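Local coordinates for lysozyme inhibitor LprI-like N-terminal domain-containing protein (Burkholderia thailandensis, PDB 6AR7) that is of unknown function but may act as a lysozyme inhibitor of the LprI type, at residues A[54-59]-A[123-128]. Numbering follows the deposited sequence.
Sequences QQWQGE and ERALAL
W56 and A125 carry the contact between two helices, 42-70 and 107-136, of this all-helical LprI-family fold. The short segments 54-59 and 123-128, which lie on these helices, run in the same sense at 25°, and their axes approach to 8.5 Å. Such close spacing suits the small A125, whose methyl group points toward the neighbouring helix.

The joint is apolar, with no hydrogen bond crossing it. The CB of A125 meets the benzene half of the W56 indole, coming 3.6 Å from CE3. In W56, CG lies beside the backbone N (chi1 -81°), anti to the carbonyl carbon, and the turn of the ring (chi2 113°) brings its benzene half round to the other helix. The branched end of L126 extends the apolar surface to the far end of the indole, with CD2 4.2 Å from CH2 of W56. The W56 side chain also touches L118, V121 and R122 of helix 107-136 and I26 of helix 25-34.

Polar ends are directed to other partners. NE1 of W56 hydrogen-bonds D27, so the largely buried ring keeps its one polar atom satisfied and is tethered to the N-terminal helix. E59 divides its roles: its carboxylate forms a salt bridge with R129, one residue beyond 123-128, whereas its aliphatic base lies against the alanine, CB of E59 being 4.1 Å from CB of A125.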
loop_
_atom_site.group_PDB
_atom_site.type_symbol
_atom_site.label_atom_id
_atom_site.label_comp_id
_atom_site.label_asym_id
_atom_site.label_seq_id
_atom_site.Cartn_x
_atom_site.Cartn_y
_atom_site.Cartn_z
ATOM N N GLN A 54 -5.985 -10.740 6.122
ATOM C CA GLN A 54 -6.973 -10.373 7.130
ATOM C C GLN A 54 -6.310 -10.100 8.478
ATOM O O GLN A 54 -6.706 -9.179 9.197
ATOM C CB GLN A 54 -8.006 -11.495 7.278
ATOM C CG GLN A 54 -8.969 -11.648 6.110
ATOM C CD GLN A 54 -9.782 -12.936 6.213
ATOM O OE1 GLN A 54 -10.448 -13.180 7.217
ATOM N NE2 GLN A 54 -9.725 -13.764 5.173
ATOM N N GLN A 55 -5.310 -10.905 8.846
ATOM C CA GLN A 55 -4.607 -10.671 10.104
ATOM C C GLN A 55 -3.845 -9.352 10.060
ATOM O O GLN A 55 -3.904 -8.574 11.019
ATOM C CB GLN A 55 -3.690 -11.852 10.409
ATOM C CG GLN A 55 -4.513 -13.104 10.784
ATOM C CD GLN A 55 -3.706 -14.368 10.762
ATOM O OE1 GLN A 55 -2.527 -14.365 11.081
ATOM N NE2 GLN A 55 -4.345 -15.471 10.399
ATOM N N TRP A 56 -3.188 -9.049 8.929
ATOM C CA TRP A 56 -2.542 -7.747 8.798
ATOM C C TRP A 56 -3.553 -6.608 8.878
ATOM O O TRP A 56 -3.233 -5.541 9.402
ATOM C CB TRP A 56 -1.756 -7.659 7.494
ATOM C CG TRP A 56 -0.445 -8.311 7.615
ATOM C CD1 TRP A 56 -0.032 -9.448 6.977
ATOM C CD2 TRP A 56 0.634 -7.922 8.485
ATOM N NE1 TRP A 56 1.248 -9.778 7.379
ATOM C CE2 TRP A 56 1.673 -8.858 8.303
ATOM C CE3 TRP A 56 0.821 -6.870 9.387
ATOM C CZ2 TRP A 56 2.885 -8.763 8.970
ATOM C CZ3 TRP A 56 2.027 -6.778 10.051
ATOM C CH2 TRP A 56 3.044 -7.721 9.843
ATOM N N GLN A 57 -4.763 -6.802 8.358
ATOM C CA GLN A 57 -5.760 -5.747 8.470
ATOM C C GLN A 57 -6.139 -5.518 9.936
ATOM O O GLN A 57 -6.372 -4.381 10.362
ATOM C CB GLN A 57 -6.978 -6.091 7.620
ATOM C CG GLN A 57 -8.113 -5.054 7.700
ATOM C CD GLN A 57 -7.671 -3.668 7.264
ATOM O OE1 GLN A 57 -7.156 -3.492 6.161
ATOM N NE2 GLN A 57 -7.882 -2.673 8.127
ATOM N N GLY A 58 -6.164 -6.577 10.735
ATOM C CA GLY A 58 -6.360 -6.381 12.160
ATOM C C GLY A 58 -5.236 -5.579 12.789
ATOM O O GLY A 58 -5.466 -4.779 13.704
ATOM N N GLU A 59 -4.004 -5.767 12.303
ATOM C CA GLU A 59 -2.898 -4.994 12.857
ATOM C C GLU A 59 -2.950 -3.543 12.395
ATOM O O GLU A 59 -2.535 -2.640 13.134
ATOM C CB GLU A 59 -1.561 -5.636 12.492
ATOM C CG GLU A 59 -1.379 -6.987 13.175
ATOM C CD GLU A 59 -1.538 -6.878 14.690
ATOM O OE1 GLU A 59 -0.726 -6.159 15.315
ATOM O OE2 GLU A 59 -2.492 -7.480 15.245
ATOM N N GLU A 123 2.023 -3.455 4.492
ATOM C CA GLU A 123 2.759 -2.190 4.474
ATOM C C GLU A 123 2.081 -1.124 5.335
ATOM O O GLU A 123 2.748 -0.412 6.096
ATOM C CB GLU A 123 2.925 -1.692 3.026
ATOM C CG GLU A 123 4.037 -2.407 2.258
ATOM C CD GLU A 123 3.947 -2.273 0.725
ATOM O OE1 GLU A 123 3.075 -1.541 0.211
ATOM O OE2 GLU A 123 4.758 -2.913 0.026
ATOM N N ARG A 124 0.762 -0.978 5.217
ATOM C CA ARG A 124 0.083 0.043 6.007
ATOM C C ARG A 124 0.226 -0.243 7.496
ATOM O O ARG A 124 0.468 0.670 8.288
ATOM C CB ARG A 124 -1.384 0.140 5.599
ATOM C CG ARG A 124 -2.156 1.248 6.316
ATOM C CD ARG A 124 -1.485 2.633 6.180
ATOM N NE ARG A 124 -2.362 3.668 6.721
ATOM C CZ ARG A 124 -2.029 4.944 6.865
ATOM N NH1 ARG A 124 -0.818 5.370 6.506
ATOM N NH2 ARG A 124 -2.908 5.795 7.377
ATOM N N ALA A 125 0.127 -1.513 7.889
ATOM C CA ALA A 125 0.271 -1.873 9.297
ATOM C C ALA A 125 1.637 -1.473 9.845
ATOM O O ALA A 125 1.738 -0.913 10.942
ATOM C CB ALA A 125 0.060 -3.383 9.472
ATOM N N LEU A 126 2.701 -1.754 9.093
ATOM C CA LEU A 126 4.051 -1.489 9.580
ATOM C C LEU A 126 4.316 0.007 9.717
ATOM O O LEU A 126 5.026 0.439 10.631
ATOM C CB LEU A 126 5.076 -2.123 8.646
ATOM C CG LEU A 126 5.049 -3.646 8.558
ATOM C CD1 LEU A 126 5.989 -4.107 7.446
ATOM C CD2 LEU A 126 5.433 -4.251 9.913
ATOM N N ALA A 127 3.776 0.806 8.800
ATOM C CA ALA A 127 3.925 2.254 8.888
ATOM C C ALA A 127 3.207 2.806 10.110
ATOM O O ALA A 127 3.750 3.659 10.821
ATOM C CB ALA A 127 3.391 2.910 7.612
ATOM N N LEU A 128 1.978 2.344 10.354
ATOM C CA LEU A 128 1.243 2.788 11.530
ATOM C C LEU A 128 1.966 2.365 12.799
ATOM O O LEU A 128 2.074 3.149 13.754
ATOM C CB LEU A 128 -0.173 2.218 11.486
ATOM C CG LEU A 128 -1.076 2.853 10.428
ATOM C CD1 LEU A 128 -2.287 2.020 10.217
ATOM C CD2 LEU A 128 -1.507 4.235 10.917
#